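Local coordinates for protein D-alanine--D-alanine ligase (Acinetobacter baumannii ACICU, PDB 5D8D) that probably joins two D-alanine molecules into D-alanyl-D-alanine at the expense of ATP, supplying a building block for the peptidoglycan of the cell wall, at residues L295-A298 and I299-T303; L32-L35 and L36-G39; T103-I106 and W107-S110. All blocks are in the same frame, centred on the assembly; numbering follows the deposited sequence.

Contact 1 (L295-A298 and I299-T303); sequences LCVA and ILEQT
The amides of I299, L300 and E301 reach back one turn to the carbonyls of L295, C296 and V297, the i to i+4 pattern of an alpha-helix, here in the C-terminal helix 292-301. I299 N lies 2.9 Å from L295 O in a nearly straight bond, whereas E301 N is shared: it donates to V297 O at 2.9 Å and more weakly to A298 O. E301 N thus has both an i+4 and a weak i+3 acceptor.

On the buried side, L295 and I299 pack against each other one turn apart. L295 CG stands anti to its own backbone N (chi1 165°), which carries CD1 along the helix to meet I299 CD1 at 3.7 Å, the two branches passing at a slant. I299 CG1 also rests against L295 O, 3.4 Å away, so the CG1-CD1 arm covers a carbonyl already engaged by its amide. Branched aliphatic residues suit this side, because I299 also packs on F62 of strand 60-63 and on W251.

V297 and E301 form a second i to i+4 pair on the more accessible side. The extended glutamate chain runs back over V297 O, with CG 3.3 Å from that oxygen, and its carboxylate reaches one valine methyl, OE2 lying 3.8 Å from V297 CG1. Methyl and carboxylate meet by packing alone; K6 is a long, weak ionic partner of OE2.

Further along, Q302 OE1 takes a hydrogen bond from G88 N. T303, whose hydroxyl is also bonded to R60 NE, folds back onto the helix: its amide and its OG1 both donate to L300 O, and OG1 sits in the carbonyl plane, 2.8 Å from that oxygen.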
ATOM      1  N   LEU A 295     -13.895  24.497   6.015  1.00 40.05           N
ATOM      2  CA  LEU A 295     -13.013  23.478   5.462  1.00 40.20           C
ATOM      3  C   LEU A 295     -13.014  22.209   6.346  1.00 41.46           C
ATOM      4  O   LEU A 295     -13.123  21.094   5.823  1.00 39.62           O
ATOM      5  CB  LEU A 295     -11.589  24.045   5.293  1.00 40.61           C
ATOM      6  CG  LEU A 295     -10.454  23.078   5.061  1.00 40.65           C
ATOM      7  CD1 LEU A 295     -10.739  22.294   3.788  1.00 43.79           C
ATOM      8  CD2 LEU A 295      -9.132  23.814   4.975  1.00 37.05           C
ATOM      9  N   CYS A 296     -12.939  22.383   7.670  1.00 37.70           N
ATOM     10  CA  CYS A 296     -12.884  21.251   8.575  1.00 34.58           C
ATOM     11  C   CYS A 296     -14.193  20.492   8.564  1.00 35.31           C
ATOM     12  O   CYS A 296     -14.200  19.294   8.474  1.00 37.11           O
ATOM     13  CB  CYS A 296     -12.496  21.670   9.979  1.00 33.99           C
ATOM     14  SG  CYS A 296     -10.772  22.223  10.127  1.00 37.45           S
ATOM     15  N   VAL A 297     -15.318  21.171   8.598  1.00 41.19           N
ATOM     16  CA  VAL A 297     -16.586  20.456   8.456  1.00 42.13           C
ATOM     17  C   VAL A 297     -16.669  19.667   7.103  1.00 42.81           C
ATOM     18  O   VAL A 297     -17.139  18.526   7.051  1.00 42.22           O
ATOM     19  CB  VAL A 297     -17.766  21.422   8.654  1.00 42.06           C
ATOM     20  CG1 VAL A 297     -19.092  20.811   8.198  1.00 42.68           C
ATOM     21  CG2 VAL A 297     -17.854  21.803  10.131  1.00 41.39           C
ATOM     22  N   ALA A 298     -16.180  20.264   6.035  1.00 40.63           N
ATOM     23  CA  ALA A 298     -16.272  19.645   4.720  1.00 42.41           C
ATOM     24  C   ALA A 298     -15.375  18.396   4.610  1.00 46.24           C
ATOM     25  O   ALA A 298     -15.765  17.388   4.002  1.00 46.25           O
ATOM     26  CB  ALA A 298     -15.937  20.665   3.633  1.00 41.84           C
ATOM     27  N   ILE A 299     -14.180  18.452   5.185  1.00 45.32           N
ATOM     28  CA  ILE A 299     -13.354  17.263   5.297  1.00 41.24           C
ATOM     29  C   ILE A 299     -14.142  16.180   6.082  1.00 40.41           C
ATOM     30  O   ILE A 299     -14.270  15.053   5.636  1.00 42.67           O
ATOM     31  CB  ILE A 299     -11.978  17.587   5.924  1.00 42.29           C
ATOM     32  CG1 ILE A 299     -11.146  18.420   4.941  1.00 42.53           C
ATOM     33  CG2 ILE A 299     -11.197  16.326   6.304  1.00 41.85           C
ATOM     34  CD1 ILE A 299      -9.966  19.186   5.562  1.00 42.49           C
ATOM     35  N   LEU A 300     -14.706  16.532   7.218  1.00 37.70           N
ATOM     36  CA  LEU A 300     -15.396  15.551   8.045  1.00 38.52           C
ATOM     37  C   LEU A 300     -16.651  14.974   7.350  1.00 38.70           C
ATOM     38  O   LEU A 300     -17.088  13.872   7.655  1.00 37.19           O
ATOM     39  CB  LEU A 300     -15.790  16.196   9.387  1.00 36.14           C
ATOM     40  CG  LEU A 300     -16.337  15.274  10.466  1.00 37.66           C
ATOM     41  CD1 LEU A 300     -15.344  14.162  10.762  1.00 37.86           C
ATOM     42  CD2 LEU A 300     -16.592  16.078  11.720  1.00 36.70           C
ATOM     43  N   GLU A 301     -17.248  15.739   6.446  1.00 43.63           N
ATOM     44  CA  GLU A 301     -18.459  15.307   5.734  1.00 46.04           C
ATOM     45  C   GLU A 301     -18.225  14.088   4.860  1.00 44.78           C
ATOM     46  O   GLU A 301     -19.136  13.325   4.659  1.00 47.55           O
ATOM     47  CB  GLU A 301     -19.047  16.449   4.917  1.00 51.19           C
ATOM     48  CG  GLU A 301     -19.972  17.330   5.738  1.00 57.18           C
ATOM     49  CD  GLU A 301     -20.399  18.573   4.996  1.00 62.35           C
ATOM     50  OE1 GLU A 301     -19.849  18.786   3.898  1.00 61.54           O
ATOM     51  OE2 GLU A 301     -21.277  19.316   5.515  1.00 64.63           O
ATOM     52  N   GLN A 302     -16.998  13.863   4.416  1.00 48.95           N
ATOM     53  CA  GLN A 302     -16.634  12.601   3.740  1.00 52.83           C
ATOM     54  C   GLN A 302     -16.985  11.384   4.560  1.00 51.09           C
ATOM     55  O   GLN A 302     -17.162  10.327   3.965  1.00 45.15           O
ATOM     56  CB  GLN A 302     -15.140  12.472   3.449  1.00 53.37           C
ATOM     57  CG  GLN A 302     -14.497  13.601   2.645  1.00 67.51           C
ATOM     58  CD  GLN A 302     -13.005  13.847   3.009  1.00 63.88           C
ATOM     59  OE1 GLN A 302     -12.285  12.929   3.449  1.00 67.74           O
ATOM     60  NE2 GLN A 302     -12.539  15.072   2.782  1.00 52.38           N
ATOM     61  N   THR A 303     -17.047  11.507   5.901  1.00 46.89           N
ATOM     62  CA  THR A 303     -17.310  10.336   6.740  1.00 42.84           C
ATOM     63  C   THR A 303     -18.776   9.908   6.846  1.00 46.27           C
ATOM     64  O   THR A 303     -19.060   8.980   7.603  1.00 48.24           O
ATOM     65  CB  THR A 303     -16.682  10.484   8.165  1.00 42.34           C
ATOM     66  OG1 THR A 303     -17.352  11.461   8.977  1.00 41.55           O
ATOM     67  CG2 THR A 303     -15.267  10.858   8.069  1.00 45.76           C
TER

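Contact 2 (L32-L35 and L36-G39); sequences LDAL and LRSG
L36 gives this contact its apolar side by folding back over L32 one turn earlier, at the C-terminal end of helix 21-37. That helix is the crossover of a beta-alpha-beta unit between the parallel strands 9-13 and 41-45. The two leucines lie side by side and point the same way, L32 CG meeting L36 CD1 at 3.9 Å. The first torsion of L36, with CG anti to the carbonyl carbon (chi1 -69°), places CG 3.3 Å from L32 O, the oxygen that accepts the amide of L36. L32 also packs on A42 and A44 of strand 41-45, so the leucine pair runs from the sheet toward the exposed side of the helix.

R37 likewise lies back along the helix, over D33 O, and bends at chi3, which leaves that oxygen over one face of the guanidinium, off its middle. NH2 approaches D33 CB at 3.7 Å, yet D33 OD2 stays 4.7 Å from R37 NH2, opposite charges near but not in contact; NH1 instead makes its salt bridge with D293 of helix 292-301. The long arginine chain suits its place, since it spans a turn of its own helix and still reaches D293.

L35 buries its side chain against A42, while its carbonyl serves the helix end. L35 O receives a weak bond from S38 N and, closing a Schellman motif, the amide of the residue after G39; G39 N bonds to L36 O at 2.9 Å. The positive phi of G39 (76°) is easy for a residue without a side chain.

S38 OG donates to A34 O at 2.8 Å, and S38 N reaches the same oxygen at 3.2 Å from the opposite face of its plane. Two donors thus satisfy one carbonyl where regular helical bonding stops, and the serine hydroxyl contributes to finishing the helix.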
ATOM      1  N   LEU A  32      -9.293  20.662  16.072  1.00 36.51           N
ATOM      2  CA  LEU A  32     -10.178  20.526  17.230  1.00 39.36           C
ATOM      3  C   LEU A  32     -10.947  21.798  17.521  1.00 36.79           C
ATOM      4  O   LEU A  32     -12.173  21.780  17.620  1.00 40.51           O
ATOM      5  CB  LEU A  32      -9.382  20.096  18.463  1.00 41.23           C
ATOM      6  CG  LEU A  32     -10.165  19.745  19.713  1.00 41.11           C
ATOM      7  CD1 LEU A  32     -11.060  18.545  19.467  1.00 42.13           C
ATOM      8  CD2 LEU A  32      -9.200  19.444  20.830  1.00 43.06           C
ATOM      9  N   ASP A  33     -10.226  22.912  17.630  1.00 40.74           N
ATOM     10  CA  ASP A  33     -10.860  24.213  17.867  1.00 40.39           C
ATOM     11  C   ASP A  33     -11.888  24.576  16.809  1.00 37.06           C
ATOM     12  O   ASP A  33     -12.889  25.215  17.113  1.00 37.13           O
ATOM     13  CB  ASP A  33      -9.829  25.356  17.968  1.00 44.19           C
ATOM     14  CG  ASP A  33      -9.028  25.343  19.275  1.00 49.69           C
ATOM     15  OD1 ASP A  33      -9.568  24.942  20.337  1.00 53.64           O
ATOM     16  OD2 ASP A  33      -7.847  25.777  19.236  1.00 50.90           O
ATOM     17  N   ALA A  34     -11.626  24.209  15.574  1.00 34.04           N
ATOM     18  CA  ALA A  34     -12.513  24.547  14.483  1.00 39.08           C
ATOM     19  C   ALA A  34     -13.791  23.709  14.533  1.00 40.02           C
ATOM     20  O   ALA A  34     -14.901  24.225  14.335  1.00 39.75           O
ATOM     21  CB  ALA A  34     -11.794  24.367  13.133  1.00 39.99           C
ATOM     22  N   LEU A  35     -13.642  22.416  14.777  1.00 38.46           N
ATOM     23  CA  LEU A  35     -14.808  21.546  14.862  1.00 38.88           C
ATOM     24  C   LEU A  35     -15.659  21.983  16.032  1.00 38.47           C
ATOM     25  O   LEU A  35     -16.850  22.191  15.854  1.00 38.87           O
ATOM     26  CB  LEU A  35     -14.406  20.067  14.961  1.00 40.72           C
ATOM     27  CG  LEU A  35     -13.697  19.524  13.712  1.00 41.15           C
ATOM     28  CD1 LEU A  35     -13.200  18.101  13.943  1.00 39.23           C
ATOM     29  CD2 LEU A  35     -14.559  19.634  12.442  1.00 42.67           C
ATOM     30  N   LEU A  36     -15.045  22.239  17.192  1.00 40.81           N
ATOM     31  CA  LEU A  36     -15.797  22.718  18.388  1.00 37.73           C
ATOM     32  C   LEU A  36     -16.537  24.045  18.159  1.00 40.90           C
ATOM     33  O   LEU A  36     -17.712  24.186  18.526  1.00 38.61           O
ATOM     34  CB  LEU A  36     -14.865  22.862  19.576  1.00 37.71           C
ATOM     35  CG  LEU A  36     -14.322  21.554  20.152  1.00 36.42           C
ATOM     36  CD1 LEU A  36     -13.144  21.779  21.071  1.00 34.61           C
ATOM     37  CD2 LEU A  36     -15.423  20.833  20.927  1.00 36.80           C
ATOM     38  N   ARG A  37     -15.894  25.017  17.521  1.00 41.37           N
ATOM     39  CA  ARG A  37     -16.615  26.265  17.157  1.00 41.89           C
ATOM     40  C   ARG A  37     -17.856  25.955  16.354  1.00 42.29           C
ATOM     41  O   ARG A  37     -18.835  26.677  16.446  1.00 40.04           O
ATOM     42  CB  ARG A  37     -15.774  27.163  16.274  1.00 41.08           C
ATOM     43  CG  ARG A  37     -14.798  28.063  16.990  1.00 43.05           C
ATOM     44  CD  ARG A  37     -13.868  28.603  15.914  1.00 44.95           C
ATOM     45  NE  ARG A  37     -12.561  28.796  16.488  1.00 50.88           N
ATOM     46  CZ  ARG A  37     -11.411  28.554  15.896  1.00 44.80           C
ATOM     47  NH1 ARG A  37     -11.359  28.110  14.633  1.00 39.88           N
ATOM     48  NH2 ARG A  37     -10.288  28.810  16.585  1.00 55.29           N
ATOM     49  N   SER A  38     -17.767  24.924  15.505  1.00 44.36           N
ATOM     50  CA  SER A  38     -18.858  24.515  14.611  1.00 43.54           C
ATOM     51  C   SER A  38     -19.915  23.626  15.286  1.00 43.43           C
ATOM     52  O   SER A  38     -20.807  23.100  14.621  1.00 46.44           O
ATOM     53  CB  SER A  38     -18.298  23.814  13.378  1.00 39.11           C
ATOM     54  OG  SER A  38     -17.240  24.539  12.805  1.00 39.98           O
ATOM     55  N   GLY A  39     -19.806  23.435  16.594  1.00 48.41           N
ATOM     56  CA  GLY A  39     -20.765  22.616  17.343  1.00 44.38           C
ATOM     57  C   GLY A  39     -20.631  21.121  17.190  1.00 43.96           C
ATOM     58  O   GLY A  39     -21.536  20.396  17.637  1.00 47.31           O
TER

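Contact 3 (T103-I106 and W107-S110); sequences TKQI and WQGS
The indole of W107 carries T103 on one face: the threonine methyl CG2 stands over the six-membered ring, 3.4 Å from its centroid and only 11° off the normal, a CH-pi contact. T103 O lies over the same face near the five-membered ring, 3.3 Å from W107 CG, while also accepting the amide of W107 at 2.9 Å. The indole NE1 gives its hydrogen to A242 O, which helps to fix the rotation of the ring. The indole further packs on L266 of strand 264-270 and on L112.

Threonine suits its place because its branches divide the work. CG2, anti to the backbone N, is carried over the indole face; OG1, placed beside that N (chi1 -65°), bonds back to the carbonyls of D99, just before helix 100-108, and of I96, in the preceding helix 91-97.

On another side of the helix, the side chains of Q105 and Q108 pass at an angle, with amide planes 39° apart; Q105 CG is 4.2 Å from Q108 OE1. Both amide oxygens have weak hydrogen bonds to Y117 OH. Q105 also meets S110 of the second subunit through a weak bond, so this turn belongs to the dimer interface.

G109 N bonds to Q105 O at 2.8 Å, where glycine avoids crowding a CB against that oxygen. S110 OG approaches I106 O at 2.4 Å, a hydrogen bond so short that its exact length is doubtful.

K104 NZ makes a salt bridge with E176, within the predicted ATP site, and a hydrogen bond with T114 OG1. The lysine charge is thus probably offset beside the predicted nucleotide site, while the buried indole, packed and hydrogen-bonded near the predicted magnesium ligand E268, holds the helix to its surroundings.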
ATOM      1  N   THR A 103       4.349   5.298  -5.727  1.00 47.09           N
ATOM      2  CA  THR A 103       3.456   6.305  -6.309  1.00 43.96           C
ATOM      3  C   THR A 103       3.774   6.540  -7.811  1.00 43.88           C
ATOM      4  O   THR A 103       2.879   6.584  -8.645  1.00 40.85           O
ATOM      5  CB  THR A 103       3.542   7.618  -5.516  1.00 40.81           C
ATOM      6  OG1 THR A 103       3.048   7.417  -4.187  1.00 42.60           O
ATOM      7  CG2 THR A 103       2.684   8.687  -6.152  1.00 45.57           C
ATOM      8  N   LYS A 104       5.047   6.710  -8.136  1.00 45.40           N
ATOM      9  CA  LYS A 104       5.443   6.980  -9.531  1.00 51.02           C
ATOM     10  C   LYS A 104       5.231   5.773 -10.452  1.00 50.20           C
ATOM     11  O   LYS A 104       4.826   5.937 -11.596  1.00 44.54           O
ATOM     12  CB  LYS A 104       6.891   7.432  -9.620  1.00 49.19           C
ATOM     13  CG  LYS A 104       7.145   8.830  -9.118  1.00 52.69           C
ATOM     14  CD  LYS A 104       8.615   8.955  -8.722  1.00 58.27           C
ATOM     15  CE  LYS A 104       9.272  10.257  -9.115  1.00 61.21           C
ATOM     16  NZ  LYS A 104       9.537  10.359 -10.585  1.00 61.86           N
ATOM     17  N   GLN A 105       5.470   4.568  -9.939  1.00 50.22           N
ATOM     18  CA  GLN A 105       5.225   3.379 -10.716  1.00 45.67           C
ATOM     19  C   GLN A 105       3.756   3.292 -11.002  1.00 47.85           C
ATOM     20  O   GLN A 105       3.371   3.065 -12.143  1.00 56.82           O
ATOM     21  CB  GLN A 105       5.705   2.149  -9.999  1.00 47.89           C
ATOM     22  CG  GLN A 105       7.205   2.137  -9.784  1.00 50.45           C
ATOM     23  CD  GLN A 105       7.733   1.068  -8.837  1.00 55.35           C
ATOM     24  OE1 GLN A 105       8.879   0.650  -8.981  1.00 60.28           O
ATOM     25  NE2 GLN A 105       6.936   0.631  -7.866  1.00 56.49           N
ATOM     26  N   ILE A 106       2.913   3.509  -9.997  1.00 48.78           N
ATOM     27  CA  ILE A 106       1.472   3.613 -10.276  1.00 44.22           C
ATOM     28  C   ILE A 106       1.157   4.672 -11.345  1.00 46.34           C
ATOM     29  O   ILE A 106       0.295   4.455 -12.236  1.00 45.56           O
ATOM     30  CB  ILE A 106       0.638   3.917  -9.026  1.00 45.44           C
ATOM     31  CG1 ILE A 106       0.787   2.823  -7.954  1.00 46.27           C
ATOM     32  CG2 ILE A 106      -0.837   4.051  -9.390  1.00 47.14           C
ATOM     33  CD1 ILE A 106       0.533   1.414  -8.419  1.00 47.07           C
ATOM     34  N   TRP A 107       1.844   5.812 -11.262  1.00 46.99           N
ATOM     35  CA  TRP A 107       1.704   6.857 -12.274  1.00 50.04           C
ATOM     36  C   TRP A 107       2.282   6.482 -13.683  1.00 51.81           C
ATOM     37  O   TRP A 107       1.595   6.706 -14.684  1.00 52.42           O
ATOM     38  CB  TRP A 107       2.264   8.194 -11.757  1.00 48.92           C
ATOM     39  CG  TRP A 107       1.459   8.835 -10.668  1.00 44.56           C
ATOM     40  CD1 TRP A 107       0.130   8.628 -10.364  1.00 46.80           C
ATOM     41  CD2 TRP A 107       1.924   9.803  -9.755  1.00 40.23           C
ATOM     42  NE1 TRP A 107      -0.235   9.398  -9.300  1.00 42.15           N
ATOM     43  CE2 TRP A 107       0.853  10.125  -8.901  1.00 41.35           C
ATOM     44  CE3 TRP A 107       3.159  10.429  -9.558  1.00 41.66           C
ATOM     45  CZ2 TRP A 107       0.971  11.057  -7.883  1.00 40.66           C
ATOM     46  CZ3 TRP A 107       3.273  11.360  -8.539  1.00 41.51           C
ATOM     47  CH2 TRP A 107       2.185  11.664  -7.722  1.00 41.96           C
ATOM     48  N   GLN A 108       3.493   5.914 -13.766  1.00 52.55           N
ATOM     49  CA  GLN A 108       4.020   5.330 -15.030  1.00 53.20           C
ATOM     50  C   GLN A 108       3.034   4.336 -15.595  1.00 53.52           C
ATOM     51  O   GLN A 108       2.726   4.346 -16.772  1.00 55.86           O
ATOM     52  CB  GLN A 108       5.333   4.614 -14.790  1.00 56.40           C
ATOM     53  CG  GLN A 108       6.528   5.544 -14.795  1.00 61.28           C
ATOM     54  CD  GLN A 108       7.776   4.972 -14.125  1.00 68.76           C
ATOM     55  OE1 GLN A 108       7.761   3.886 -13.511  1.00 66.94           O
ATOM     56  NE2 GLN A 108       8.882   5.724 -14.229  1.00 76.27           N
ATOM     57  N   GLY A 109       2.472   3.536 -14.703  1.00 52.96           N
ATOM     58  CA  GLY A 109       1.560   2.514 -15.071  1.00 54.74           C
ATOM     59  C   GLY A 109       0.200   2.973 -15.489  1.00 56.43           C
ATOM     60  O   GLY A 109      -0.602   2.133 -15.871  1.00 59.88           O
ATOM     61  N   SER A 110      -0.094   4.266 -15.384  1.00 56.57           N
ATOM     62  CA  SER A 110      -1.413   4.782 -15.760  1.00 58.87           C
ATOM     63  C   SER A 110      -1.301   5.827 -16.854  1.00 62.12           C
ATOM     64  O   SER A 110      -2.256   6.576 -17.086  1.00 61.94           O
ATOM     65  CB  SER A 110      -2.118   5.389 -14.547  1.00 60.78           C
ATOM     66  OG  SER A 110      -1.865   4.630 -13.375  1.00 60.13           O
TER

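Along the chain the order is contact 2, contact 3, contact 1, each near the C-terminal end of a different helix. Contacts 1 and 2 are neighbours, with centres 12 Å apart: the C-terminal helix 292-301 packs against helix 21-37, C296 meeting A34 and L35, and V297 meeting S38. The last helix thus returns to cover the beta-alpha-beta unit near the start of the chain. Contact 3 stands apart, its centre about 38 Å from that of contact 2 and on the opposite side of the chain's centre, at the subunit interface. Packing between the chain's two ends is therefore spatially separate from the helix linking dimer and probable nucleotide site.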